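Local coordinates for oligoribonuclease (Colwellia psychrerythraea, PDB 6A4D), which probably degrades very short RNA oligonucleotides as an exonuclease of the RNase H-like superfamily, and is captured here with the substrate analogue pNP-TMP, at residues I28-I33 with S72-R77; D37-I42 with V176-F181; L43-I48 with L162-I167. The protein carries 1 engineered substitution. All blocks are in the same frame, centred on the assembly; numbering follows the deposited sequence.

Contact 1: residues I28-I33 with S72-R77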
ATOM      1  N   ILE A  28      12.539  -7.395 -11.535  1.00 35.27           N
ATOM      2  CA  ILE A  28      11.781  -8.495 -10.962  1.00 34.65           C
ATOM      3  C   ILE A  28      12.430  -9.832 -11.286  1.00 37.63           C
ATOM      4  O   ILE A  28      12.742 -10.109 -12.470  1.00 38.63           O
ATOM      5  CB  ILE A  28      10.346  -8.514 -11.516  1.00 32.61           C
ATOM      6  CG1 ILE A  28       9.650  -7.220 -11.175  1.00 29.61           C
ATOM      7  CG2 ILE A  28       9.596  -9.728 -10.988  1.00 33.23           C
ATOM      8  CD1 ILE A  28       8.349  -7.101 -11.919  1.00 33.49           C
ATOM      9  N   LEU A  29      12.584 -10.672 -10.256  1.00 35.96           N
ATOM     10  CA  LEU A  29      13.122 -12.040 -10.444  1.00 39.59           C
ATOM     11  C   LEU A  29      12.097 -13.162 -10.501  1.00 39.02           C
ATOM     12  O   LEU A  29      12.326 -14.176 -11.164  1.00 35.49           O
ATOM     13  CB  LEU A  29      14.164 -12.335  -9.367  1.00 40.74           C
ATOM     14  CG  LEU A  29      15.374 -11.410  -9.456  1.00 43.94           C
ATOM     15  CD1 LEU A  29      16.338 -11.750  -8.349  1.00 45.31           C
ATOM     16  CD2 LEU A  29      16.039 -11.525 -10.828  1.00 43.19           C
ATOM     17  N   GLU A  30      10.961 -12.979  -9.834  1.00 39.31           N
ATOM     18  CA  GLU A  30       9.962 -14.043  -9.727  1.00 40.60           C
ATOM     19  C   GLU A  30       8.600 -13.446  -9.503  1.00 40.82           C
ATOM     20  O   GLU A  30       8.490 -12.407  -8.856  1.00 41.00           O
ATOM     21  CB  GLU A  30      10.277 -14.947  -8.531  1.00 41.00           C
ATOM     22  CG  GLU A  30       9.667 -16.339  -8.597  1.00 43.75           C
ATOM     23  CD  GLU A  30       9.798 -17.112  -7.279  1.00 50.60           C
ATOM     24  OE1 GLU A  30      10.075 -16.526  -6.213  1.00 50.16           O
ATOM     25  OE2 GLU A  30       9.594 -18.335  -7.304  1.00 60.29           O
ATOM     26  N   ILE A  31       7.583 -14.126 -10.020  1.00 39.08           N
ATOM     27  CA  ILE A  31       6.206 -13.801  -9.745  1.00 44.84           C
ATOM     28  C   ILE A  31       5.377 -15.091  -9.491  1.00 43.18           C
ATOM     29  O   ILE A  31       5.535 -16.107 -10.159  1.00 43.38           O
ATOM     30  CB  ILE A  31       5.619 -12.901 -10.882  1.00 47.40           C
ATOM     31  CG1 ILE A  31       4.160 -12.535 -10.593  1.00 48.34           C
ATOM     32  CG2 ILE A  31       5.711 -13.539 -12.273  1.00 46.90           C
ATOM     33  CD1 ILE A  31       3.687 -11.368 -11.427  1.00 44.37           C
ATOM     34  N   ALA A  32       4.545 -15.050  -8.469  1.00 42.25           N
ATOM     35  CA  ALA A  32       3.553 -16.122  -8.182  1.00 41.58           C
ATOM     36  C   ALA A  32       2.199 -15.465  -7.886  1.00 40.15           C
ATOM     37  O   ALA A  32       2.168 -14.359  -7.327  1.00 38.59           O
ATOM     38  CB  ALA A  32       4.013 -16.973  -7.006  1.00 37.04           C
ATOM     39  N   ILE A  33       1.110 -16.103  -8.310  1.00 35.19           N
ATOM     40  CA  ILE A  33      -0.247 -15.559  -8.118  1.00 37.80           C
ATOM     41  C   ILE A  33      -1.158 -16.669  -7.563  1.00 37.61           C
ATOM     42  O   ILE A  33      -1.136 -17.799  -8.046  1.00 33.99           O
ATOM     43  CB  ILE A  33      -0.887 -15.018  -9.431  1.00 38.12           C
ATOM     44  CG1 ILE A  33      -0.003 -13.991 -10.147  1.00 36.35           C
ATOM     45  CG2 ILE A  33      -2.305 -14.439  -9.195  1.00 40.04           C
ATOM     46  CD1 ILE A  33      -0.336 -13.901 -11.628  1.00 36.01           C
ATOM     47  N   SER A  72      18.303 -19.752  -1.768  1.00 68.80           N
ATOM     48  CA  SER A  72      17.112 -20.513  -2.208  1.00 60.17           C
ATOM     49  C   SER A  72      17.152 -21.134  -3.605  1.00 59.40           C
ATOM     50  O   SER A  72      16.218 -21.859  -3.986  1.00 55.56           O
ATOM     51  CB  SER A  72      15.845 -19.656  -2.071  1.00 66.04           C
ATOM     52  OG  SER A  72      15.508 -19.025  -3.295  1.00 68.86           O
ATOM     53  N   GLY A  73      18.195 -20.851  -4.379  1.00 70.13           N
ATOM     54  CA  GLY A  73      18.280 -21.321  -5.773  1.00 73.57           C
ATOM     55  C   GLY A  73      17.243 -20.671  -6.687  1.00 73.24           C
ATOM     56  O   GLY A  73      16.811 -21.276  -7.690  1.00 75.17           O
ATOM     57  N   LEU A  74      16.827 -19.454  -6.324  1.00 65.46           N
ATOM     58  CA  LEU A  74      16.051 -18.593  -7.229  1.00 62.15           C
ATOM     59  C   LEU A  74      17.034 -18.108  -8.280  1.00 60.50           C
ATOM     60  O   LEU A  74      16.796 -18.291  -9.479  1.00 53.72           O
ATOM     61  CB  LEU A  74      15.421 -17.399  -6.501  1.00 55.89           C
ATOM     62  CG  LEU A  74      14.709 -16.306  -7.319  1.00 54.67           C
ATOM     63  CD1 LEU A  74      13.648 -16.879  -8.247  1.00 48.16           C
ATOM     64  CD2 LEU A  74      14.062 -15.292  -6.383  1.00 52.89           C
ATOM     65  N   THR A  75      18.151 -17.546  -7.801  1.00 58.65           N
ATOM     66  CA  THR A  75      19.282 -17.188  -8.641  1.00 57.79           C
ATOM     67  C   THR A  75      19.584 -18.206  -9.718  1.00 61.58           C
ATOM     68  O   THR A  75      19.819 -17.827 -10.872  1.00 58.57           O
ATOM     69  CB  THR A  75      20.558 -16.977  -7.849  1.00 54.66           C
ATOM     70  OG1 THR A  75      20.315 -16.025  -6.820  1.00 52.50           O
ATOM     71  CG2 THR A  75      21.661 -16.433  -8.766  1.00 57.15           C
ATOM     72  N   GLN A  76      19.538 -19.481  -9.351  1.00 61.01           N
ATOM     73  CA  GLN A  76      19.836 -20.544 -10.292  1.00 67.27           C
ATOM     74  C   GLN A  76      18.701 -20.711 -11.282  1.00 66.98           C
ATOM     75  O   GLN A  76      18.949 -20.817 -12.500  1.00 59.01           O
ATOM     76  CB  GLN A  76      20.130 -21.878  -9.566  1.00 74.16           C
ATOM     77  CG  GLN A  76      20.321 -23.110 -10.471  1.00 73.85           C
ATOM     78  CD  GLN A  76      21.333 -22.916 -11.616  1.00 72.75           C
ATOM     79  OE1 GLN A  76      22.295 -22.147 -11.518  1.00 66.66           O
ATOM     80  NE2 GLN A  76      21.110 -23.630 -12.708  1.00 80.94           N
ATOM     81  N   ARG A  77      17.464 -20.757 -10.767  1.00 66.74           N
ATOM     82  CA  ARG A  77      16.293 -20.813 -11.661  1.00 62.69           C
ATOM     83  C   ARG A  77      16.229 -19.634 -12.644  1.00 51.38           C
ATOM     84  O   ARG A  77      15.702 -19.782 -13.726  1.00 55.04           O
ATOM     85  CB  ARG A  77      14.988 -20.914 -10.877  1.00 57.33           C
ATOM     86  CG  ARG A  77      14.689 -22.326 -10.416  1.00 54.21           C
ATOM     87  CD  ARG A  77      13.824 -22.261  -9.163  1.00 53.30           C
ATOM     88  NE  ARG A  77      12.546 -21.730  -9.577  1.00 56.89           N
ATOM     89  CZ  ARG A  77      11.820 -20.808  -8.955  1.00 55.06           C
ATOM     90  NH1 ARG A  77      12.219 -20.286  -7.804  1.00 58.46           N
ATOM     91  NH2 ARG A  77      10.664 -20.412  -9.514  1.00 51.12           N
TER

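Contact 2: residues D37-I42 with V176-F181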
ATOM      1  N   ASP A  37     -11.399 -17.062  -3.027  1.00 32.08           N
ATOM      2  CA  ASP A  37     -12.699 -16.380  -2.989  1.00 38.64           C
ATOM      3  C   ASP A  37     -12.653 -15.334  -1.871  1.00 37.22           C
ATOM      4  O   ASP A  37     -11.649 -15.202  -1.119  1.00 34.16           O
ATOM      5  CB  ASP A  37     -13.872 -17.372  -2.766  1.00 47.17           C
ATOM      6  CG  ASP A  37     -13.772 -18.163  -1.452  1.00 54.23           C
ATOM      7  OD1 ASP A  37     -13.028 -17.727  -0.510  1.00 53.42           O
ATOM      8  OD2 ASP A  37     -14.440 -19.234  -1.360  1.00 55.73           O
ATOM      9  N   SER A  38     -13.753 -14.630  -1.699  1.00 39.24           N
ATOM     10  CA  SER A  38     -13.798 -13.591  -0.673  1.00 42.10           C
ATOM     11  C   SER A  38     -13.695 -14.160   0.749  1.00 42.55           C
ATOM     12  O   SER A  38     -13.413 -13.412   1.682  1.00 41.95           O
ATOM     13  CB  SER A  38     -15.044 -12.747  -0.829  1.00 41.04           C
ATOM     14  OG  SER A  38     -16.153 -13.533  -0.515  1.00 39.91           O
ATOM     15  N   GLU A  39     -13.926 -15.470   0.910  1.00 40.87           N
ATOM     16  CA  GLU A  39     -13.849 -16.125   2.213  1.00 40.50           C
ATOM     17  C   GLU A  39     -12.522 -16.848   2.386  1.00 36.36           C
ATOM     18  O   GLU A  39     -12.368 -17.628   3.289  1.00 40.95           O
ATOM     19  CB  GLU A  39     -15.090 -17.056   2.428  1.00 47.66           C
ATOM     20  CG  GLU A  39     -16.456 -16.331   2.419  1.00 49.33           C
ATOM     21  CD  GLU A  39     -17.618 -17.118   3.084  1.00 61.08           C
ATOM     22  OE1 GLU A  39     -17.509 -18.346   3.292  1.00 77.77           O
ATOM     23  OE2 GLU A  39     -18.673 -16.532   3.433  1.00 53.14           O
ATOM     24  N   LEU A  40     -11.556 -16.542   1.526  1.00 34.90           N
ATOM     25  CA  LEU A  40     -10.147 -16.989   1.570  1.00 34.59           C
ATOM     26  C   LEU A  40      -9.875 -18.436   1.200  1.00 36.15           C
ATOM     27  O   LEU A  40      -8.795 -18.956   1.450  1.00 41.91           O
ATOM     28  CB  LEU A  40      -9.491 -16.649   2.906  1.00 32.41           C
ATOM     29  CG  LEU A  40      -9.613 -15.210   3.379  1.00 32.83           C
ATOM     30  CD1 LEU A  40      -8.816 -15.080   4.682  1.00 31.49           C
ATOM     31  CD2 LEU A  40      -9.164 -14.218   2.322  1.00 33.19           C
ATOM     32  N   ASN A  41     -10.825 -19.080   0.564  1.00 37.66           N
ATOM     33  CA  ASN A  41     -10.609 -20.440   0.041  1.00 41.72           C
ATOM     34  C   ASN A  41      -9.855 -20.332  -1.248  1.00 38.94           C
ATOM     35  O   ASN A  41     -10.289 -19.615  -2.148  1.00 39.77           O
ATOM     36  CB  ASN A  41     -11.950 -21.129  -0.279  1.00 39.10           C
ATOM     37  CG  ASN A  41     -12.791 -21.303   0.943  1.00 37.92           C
ATOM     38  OD1 ASN A  41     -12.300 -21.787   1.932  1.00 37.79           O
ATOM     39  ND2 ASN A  41     -14.029 -20.822   0.905  1.00 35.84           N
ATOM     40  N   ILE A  42      -8.773 -21.075  -1.359  1.00 39.45           N
ATOM     41  CA  ILE A  42      -7.918 -21.009  -2.533  1.00 41.23           C
ATOM     42  C   ILE A  42      -8.647 -21.598  -3.735  1.00 37.94           C
ATOM     43  O   ILE A  42      -8.996 -22.728  -3.672  1.00 48.98           O
ATOM     44  CB  ILE A  42      -6.578 -21.722  -2.232  1.00 43.17           C
ATOM     45  CG1 ILE A  42      -5.798 -20.861  -1.245  1.00 44.06           C
ATOM     46  CG2 ILE A  42      -5.740 -21.897  -3.493  1.00 47.07           C
ATOM     47  CD1 ILE A  42      -4.570 -21.502  -0.652  1.00 45.48           C
ATOM     48  N   VAL A 176      -6.118 -16.339  10.138  1.00 30.11           N
ATOM     49  CA  VAL A 176      -5.959 -16.192  11.545  1.00 28.02           C
ATOM     50  C   VAL A 176      -6.637 -14.935  12.039  1.00 29.44           C
ATOM     51  O   VAL A 176      -7.421 -15.000  13.027  1.00 28.65           O
ATOM     52  CB  VAL A 176      -4.457 -16.304  11.955  1.00 29.30           C
ATOM     53  CG1 VAL A 176      -4.177 -15.777  13.354  1.00 28.58           C
ATOM     54  CG2 VAL A 176      -4.014 -17.733  11.802  1.00 28.55           C
ATOM     55  N   TYR A 177      -6.340 -13.790  11.426  1.00 28.67           N
ATOM     56  CA  TYR A 177      -7.021 -12.530  11.881  1.00 29.27           C
ATOM     57  C   TYR A 177      -8.525 -12.604  11.729  1.00 27.71           C
ATOM     58  O   TYR A 177      -9.268 -12.164  12.572  1.00 26.50           O
ATOM     59  CB  TYR A 177      -6.517 -11.275  11.124  1.00 29.46           C
ATOM     60  CG  TYR A 177      -5.045 -11.011  11.270  1.00 28.47           C
ATOM     61  CD1 TYR A 177      -4.404 -11.146  12.499  1.00 30.89           C
ATOM     62  CD2 TYR A 177      -4.282 -10.622  10.173  1.00 28.60           C
ATOM     63  CE1 TYR A 177      -3.054 -10.901  12.641  1.00 32.49           C
ATOM     64  CE2 TYR A 177      -2.923 -10.381  10.291  1.00 28.79           C
ATOM     65  CZ  TYR A 177      -2.302 -10.562  11.512  1.00 31.93           C
ATOM     66  OH  TYR A 177      -0.980 -10.345  11.629  1.00 30.27           O
ATOM     67  N   ARG A 178      -8.971 -13.142  10.616  1.00 28.22           N
ATOM     68  CA  ARG A 178     -10.390 -13.342  10.426  1.00 31.61           C
ATOM     69  C   ARG A 178     -11.073 -14.023  11.634  1.00 32.81           C
ATOM     70  O   ARG A 178     -12.127 -13.583  12.093  1.00 32.18           O
ATOM     71  CB  ARG A 178     -10.624 -14.182   9.171  1.00 35.61           C
ATOM     72  CG  ARG A 178     -12.088 -14.201   8.824  1.00 39.64           C
ATOM     73  CD  ARG A 178     -12.365 -15.016   7.594  1.00 45.44           C
ATOM     74  NE  ARG A 178     -13.622 -14.539   7.063  1.00 59.28           N
ATOM     75  CZ  ARG A 178     -14.387 -15.211   6.227  1.00 62.91           C
ATOM     76  NH1 ARG A 178     -15.527 -14.662   5.830  1.00 58.29           N
ATOM     77  NH2 ARG A 178     -13.994 -16.403   5.770  1.00 69.73           N
ATOM     78  N   GLU A 179     -10.452 -15.085  12.125  1.00 36.92           N
ATOM     79  CA  GLU A 179     -10.949 -15.853  13.263  1.00 37.75           C
ATOM     80  C   GLU A 179     -10.764 -15.171  14.616  1.00 38.85           C
ATOM     81  O   GLU A 179     -11.718 -15.173  15.390  1.00 35.14           O
ATOM     82  CB  GLU A 179     -10.311 -17.241  13.275  1.00 43.86           C
ATOM     83  CG  GLU A 179     -10.857 -18.189  14.333  1.00 51.80           C
ATOM     84  CD  GLU A 179      -9.982 -19.428  14.511  1.00 62.58           C
ATOM     85  OE1 GLU A 179      -9.131 -19.740  13.630  1.00 75.13           O
ATOM     86  OE2 GLU A 179     -10.152 -20.107  15.537  1.00 70.95           O
ATOM     87  N   LEU A 180      -9.597 -14.565  14.893  1.00 32.78           N
ATOM     88  CA  LEU A 180      -9.312 -14.028  16.218  1.00 33.22           C
ATOM     89  C   LEU A 180      -9.464 -12.539  16.416  1.00 30.34           C
ATOM     90  O   LEU A 180      -9.498 -12.076  17.548  1.00 30.69           O
ATOM     91  CB  LEU A 180      -7.891 -14.442  16.664  1.00 36.75           C
ATOM     92  CG  LEU A 180      -7.616 -15.948  16.680  1.00 36.79           C
ATOM     93  CD1 LEU A 180      -6.151 -16.205  16.927  1.00 38.64           C
ATOM     94  CD2 LEU A 180      -8.472 -16.637  17.760  1.00 39.07           C
ATOM     95  N   PHE A 181      -9.560 -11.765  15.352  1.00 28.55           N
ATOM     96  CA  PHE A 181      -9.423 -10.308  15.502  1.00 26.48           C
ATOM     97  C   PHE A 181     -10.519  -9.538  14.883  1.00 27.90           C
ATOM     98  O   PHE A 181     -10.735  -8.435  15.267  1.00 36.87           O
ATOM     99  CB  PHE A 181      -8.060  -9.903  14.916  1.00 27.72           C
ATOM    100  CG  PHE A 181      -7.597  -8.489  15.213  1.00 28.46           C
ATOM    101  CD1 PHE A 181      -7.878  -7.826  16.415  1.00 28.46           C
ATOM    102  CD2 PHE A 181      -6.729  -7.871  14.300  1.00 28.93           C
ATOM    103  CE1 PHE A 181      -7.379  -6.552  16.631  1.00 28.32           C
ATOM    104  CE2 PHE A 181      -6.202  -6.625  14.532  1.00 27.49           C
ATOM    105  CZ  PHE A 181      -6.521  -5.955  15.693  1.00 25.93           C
TER

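Contact 3: residues L43-I48 with L162-I167. Engineered in segment 162-167: A166 (natural residue Asp).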
ATOM      1  N   LEU A  43      -8.959 -20.809  -4.759  1.00 37.22           N
ATOM      2  CA  LEU A  43      -9.624 -21.299  -5.969  1.00 39.78           C
ATOM      3  C   LEU A  43      -8.679 -21.814  -7.088  1.00 45.52           C
ATOM      4  O   LEU A  43      -9.095 -22.642  -7.895  1.00 48.37           O
ATOM      5  CB  LEU A  43     -10.479 -20.240  -6.621  1.00 36.21           C
ATOM      6  CG  LEU A  43     -11.430 -19.443  -5.778  1.00 42.50           C
ATOM      7  CD1 LEU A  43     -12.134 -18.416  -6.650  1.00 43.74           C
ATOM      8  CD2 LEU A  43     -12.427 -20.332  -5.041  1.00 51.26           C
ATOM      9  N   ALA A  44      -7.458 -21.286  -7.163  1.00 45.88           N
ATOM     10  CA  ALA A  44      -6.550 -21.552  -8.288  1.00 45.28           C
ATOM     11  C   ALA A  44      -5.185 -20.951  -8.025  1.00 47.58           C
ATOM     12  O   ALA A  44      -5.076 -19.823  -7.526  1.00 50.32           O
ATOM     13  CB  ALA A  44      -7.112 -21.013  -9.593  1.00 46.53           C
ATOM     14  N   GLN A  45      -4.155 -21.725  -8.337  1.00 45.57           N
ATOM     15  CA  GLN A  45      -2.747 -21.369  -8.122  1.00 47.53           C
ATOM     16  C   GLN A  45      -2.189 -21.057  -9.485  1.00 47.78           C
ATOM     17  O   GLN A  45      -2.457 -21.759 -10.432  1.00 49.21           O
ATOM     18  CB  GLN A  45      -2.020 -22.554  -7.514  1.00 55.08           C
ATOM     19  CG  GLN A  45      -1.524 -22.327  -6.100  1.00 64.98           C
ATOM     20  CD  GLN A  45      -1.415 -23.586  -5.280  1.00 67.34           C
ATOM     21  OE1 GLN A  45      -2.434 -24.111  -4.833  1.00 74.46           O
ATOM     22  NE2 GLN A  45      -0.173 -24.050  -5.023  1.00 62.04           N
ATOM     23  N   GLY A  46      -1.430 -19.994  -9.613  1.00 48.53           N
ATOM     24  CA  GLY A  46      -1.044 -19.506 -10.951  1.00 48.01           C
ATOM     25  C   GLY A  46       0.268 -20.082 -11.413  1.00 44.53           C
ATOM     26  O   GLY A  46       1.074 -20.567 -10.600  1.00 47.37           O
ATOM     27  N   PRO A  47       0.545 -19.990 -12.717  1.00 53.74           N
ATOM     28  CA  PRO A  47       1.898 -20.412 -13.156  1.00 50.06           C
ATOM     29  C   PRO A  47       2.987 -19.577 -12.466  1.00 52.97           C
ATOM     30  O   PRO A  47       2.890 -18.342 -12.458  1.00 54.23           O
ATOM     31  CB  PRO A  47       1.861 -20.139 -14.647  1.00 51.87           C
ATOM     32  CG  PRO A  47       0.855 -19.060 -14.843  1.00 55.00           C
ATOM     33  CD  PRO A  47      -0.203 -19.310 -13.799  1.00 54.03           C
ATOM     34  N   ILE A  48       3.965 -20.240 -11.862  1.00 50.00           N
ATOM     35  CA  ILE A  48       5.092 -19.576 -11.214  1.00 56.89           C
ATOM     36  C   ILE A  48       6.185 -19.255 -12.266  1.00 57.57           C
ATOM     37  O   ILE A  48       6.524 -20.126 -13.051  1.00 63.05           O
ATOM     38  CB  ILE A  48       5.725 -20.485 -10.149  1.00 57.55           C
ATOM     39  CG1 ILE A  48       4.664 -21.021  -9.172  1.00 63.51           C
ATOM     40  CG2 ILE A  48       6.798 -19.738  -9.374  1.00 58.37           C
ATOM     41  CD1 ILE A  48       5.156 -22.185  -8.325  1.00 65.42           C
ATOM     42  N   LEU A 162       9.883 -20.329  -1.662  1.00 94.07           N
ATOM     43  CA  LEU A 162       8.955 -20.248  -2.764  1.00 92.99           C
ATOM     44  C   LEU A 162       8.245 -18.907  -2.650  1.00 90.72           C
ATOM     45  O   LEU A 162       7.983 -18.433  -1.536  1.00 91.60           O
ATOM     46  CB  LEU A 162       7.952 -21.414  -2.720  1.00 95.11           C
ATOM     47  CG  LEU A 162       8.517 -22.842  -2.534  1.00 92.29           C
ATOM     48  CD1 LEU A 162       8.649 -23.246  -1.060  1.00 86.53           C
ATOM     49  CD2 LEU A 162       7.682 -23.855  -3.327  1.00 83.51           C
ATOM     50  N   ALA A 163       7.998 -18.271  -3.794  1.00 84.77           N
ATOM     51  CA  ALA A 163       7.063 -17.157  -3.849  1.00 71.86           C
ATOM     52  C   ALA A 163       5.656 -17.688  -3.561  1.00 69.89           C
ATOM     53  O   ALA A 163       4.897 -16.989  -2.887  1.00 63.36           O
ATOM     54  CB  ALA A 163       7.115 -16.416  -5.176  1.00 69.72           C
ATOM     55  N   LEU A 164       5.323 -18.911  -4.019  1.00 58.60           N
ATOM     56  CA  LEU A 164       4.001 -19.490  -3.747  1.00 59.31           C
ATOM     57  C   LEU A 164       3.737 -19.666  -2.267  1.00 61.12           C
ATOM     58  O   LEU A 164       2.592 -19.512  -1.821  1.00 56.58           O
ATOM     59  CB  LEU A 164       3.774 -20.848  -4.401  1.00 59.46           C
ATOM     60  CG  LEU A 164       3.060 -20.976  -5.749  1.00 66.03           C
ATOM     61  CD1 LEU A 164       2.761 -22.449  -6.010  1.00 73.76           C
ATOM     62  CD2 LEU A 164       1.760 -20.218  -5.888  1.00 66.26           C
ATOM     63  N   ASP A 165       4.781 -20.014  -1.525  1.00 55.83           N
ATOM     64  CA  ASP A 165       4.648 -20.281  -0.106  1.00 60.63           C
ATOM     65  C   ASP A 165       4.680 -18.999   0.697  1.00 52.90           C
ATOM     66  O   ASP A 165       4.135 -18.968   1.765  1.00 54.48           O
ATOM     67  CB  ASP A 165       5.719 -21.266   0.400  1.00 70.38           C
ATOM     68  CG  ASP A 165       5.300 -22.715   0.218  1.00 74.20           C
ATOM     69  OD1 ASP A 165       4.663 -23.289   1.128  1.00 78.98           O
ATOM     70  OD2 ASP A 165       5.585 -23.284  -0.843  1.00 80.45           O
ATOM     71  N   ALA A 166       5.350 -17.958   0.218  1.00 48.39           N
ATOM     72  CA  ALA A 166       5.160 -16.664   0.820  1.00 50.74           C
ATOM     73  C   ALA A 166       3.653 -16.235   0.742  1.00 49.53           C
ATOM     74  O   ALA A 166       3.114 -15.776   1.729  1.00 49.87           O
ATOM     75  CB  ALA A 166       6.072 -15.650   0.177  1.00 55.54           C
ATOM     76  N   ILE A 167       2.995 -16.438  -0.407  1.00 44.00           N
ATOM     77  CA  ILE A 167       1.603 -16.068  -0.629  1.00 42.90           C
ATOM     78  C   ILE A 167       0.682 -16.872   0.269  1.00 45.16           C
ATOM     79  O   ILE A 167      -0.248 -16.306   0.830  1.00 38.80           O
ATOM     80  CB  ILE A 167       1.114 -16.329  -2.080  1.00 45.18           C
ATOM     81  CG1 ILE A 167       1.865 -15.462  -3.092  1.00 50.29           C
ATOM     82  CG2 ILE A 167      -0.385 -16.045  -2.221  1.00 44.16           C
ATOM     83  CD1 ILE A 167       1.670 -15.890  -4.540  1.00 48.90           C
TER

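Contact 1: residues I28-I33 with S72-R77
The carboxylate of E30 meets the guanidinium of R77 through one oxygen, OE2, a worked example of how a strand carboxylate can pair with an arginine while an apolar neighbour packs along its chain. NH2 of R77 donates to E30 OE2 at 3.2 Å with an N-H...O angle of 153°, and NH1 of R77 adds a weak bond to E30 OE2 at 3.3 Å. OE2 lies at the guanidinium edge, practically in its plane; the NH2 donor comes from the anti side of OE2, tilted 33° out of the carboxylate plane, and the two flat groups are steeply inclined to each other. The R77 chain is bent at chi3 (68°), which turns the guanidinium back to the strand. Next to the salt bridge, L74 runs its CD1 along the E30 chain, 3.9 Å from E30 CB, while L74 CD2 packs 4.2 Å from L29 CB. E30 OE1 is buried by the contact with no polar partner in the model. G73, at positive phi in a Schellman motif, closes helix 63-72 and serves as N-cap of helix 74-80. A classic beta bulge sets L29 and E30 both opposite E17 of strand 11-18; helix 74-80 covers this end of strand 28-36, and A163 of helix 163-180 packs against E30.

Contact 2: residues D37-I42 with V176-F181
R178 lays the end of its side chain over E39, with NH2 3.6 Å from E39 CB and NH1 3.9 Å from E39 CG. The reach is long because the arginine is extended from CG to NE, with CG anti to the backbone N (chi1 -170°), and so spans the gap between the helix and the turn. Proximity is not bonding, and this pair illustrates the distinction: NH2 of R178 comes within 3.2 Å of E39 O, but the angle is too poor for a hydrogen bond, and the carbonyl oxygen approaches the guanidinium obliquely. The opposite charges are near without forming a salt bridge, E39 OE2 standing 4.4 Å from R178 NH1 and the carboxylate and guanidinium planes lying 65° apart. Any electrostatic attraction is therefore likely to be modest at this surface position.

The turn that presents E39 is a type I beta turn from D37 to L40, linking strand 28-36 to strand 42-50 of the RNase H-like sheet. D37 braces it from within: its OD1 accepts a hydrogen bond from N41 N at 2.8 Å, from above the carboxylate plane, while its OD2 uses the syn lone pair to accept a bond from N41 ND2 at 2.8 Å. Both oxygens are thus engaged by one residue, which should restrict rotation of the carboxylate. On the helix side, K175 donates to L40 O. W147 of the second subunit makes a cation-pi contact with R178 and donates from NE1 to S38 O.

Contact 3: residues L43-I48 with L162-I167
The regular strand of segment 43-48 ends at Q45, but the backbone stays extended through G46 and P47 to I48, whose CA lies 7.5 Å from L164 CA in the first turn of the helix. L162 occupies the N-cap position, and the helix is under way by the bond from N of the engineered A166 to L162 O. The principle at work is that of a helix laid on a sheet, where a side chain of the helix packs against residues of an edge strand. Here L164 is that side chain: it projects between Q45 and I48, with CD2 3.9 Å from Q45 CG and its CG 3.8 Å from I48 CG1. Within the RNase H-like fold this packs the start of helix 163-180 against strand 42-50, outermost on its side of the sheet within the chain, while A163 and I167 turn to A32 of the neighbouring strand 28-36. Cutting L164 back to an alanine takes away CG and both methyls, and is likely to leave I48 CD1 and Q45 CG without their apolar partner. I48 places CG1 beside its backbone N (chi1 -52°), carrying CD1 up against the leucine; the modelled I48 CD1 to L164 CD1 separation of 3.3 Å is shorter than normal and its exact value is doubtful.

Overall arrangement
Contacts 1 and 3 lie about 12 Å apart, centre to centre, and share one mixed sheet: strands 28-36 and 42-50 are neighbours in it, joined where G46 N approaches I33 O in a probable hydrogen bond. Contact 2 stands about 17 Å from contact 3 and about 27 Å from contact 1, on the opposite side of the chain's centre from the latter. Helix 163-180 serves contact 3 near its start and contact 2 near its end. Along the chain, segments 28-33, 37-42 and 43-48 come first, then 72-77, 162-167 and 176-181, so two strands and the turn between them are each tied to a helix further on, from the ligand-proximal region to the subunit interface.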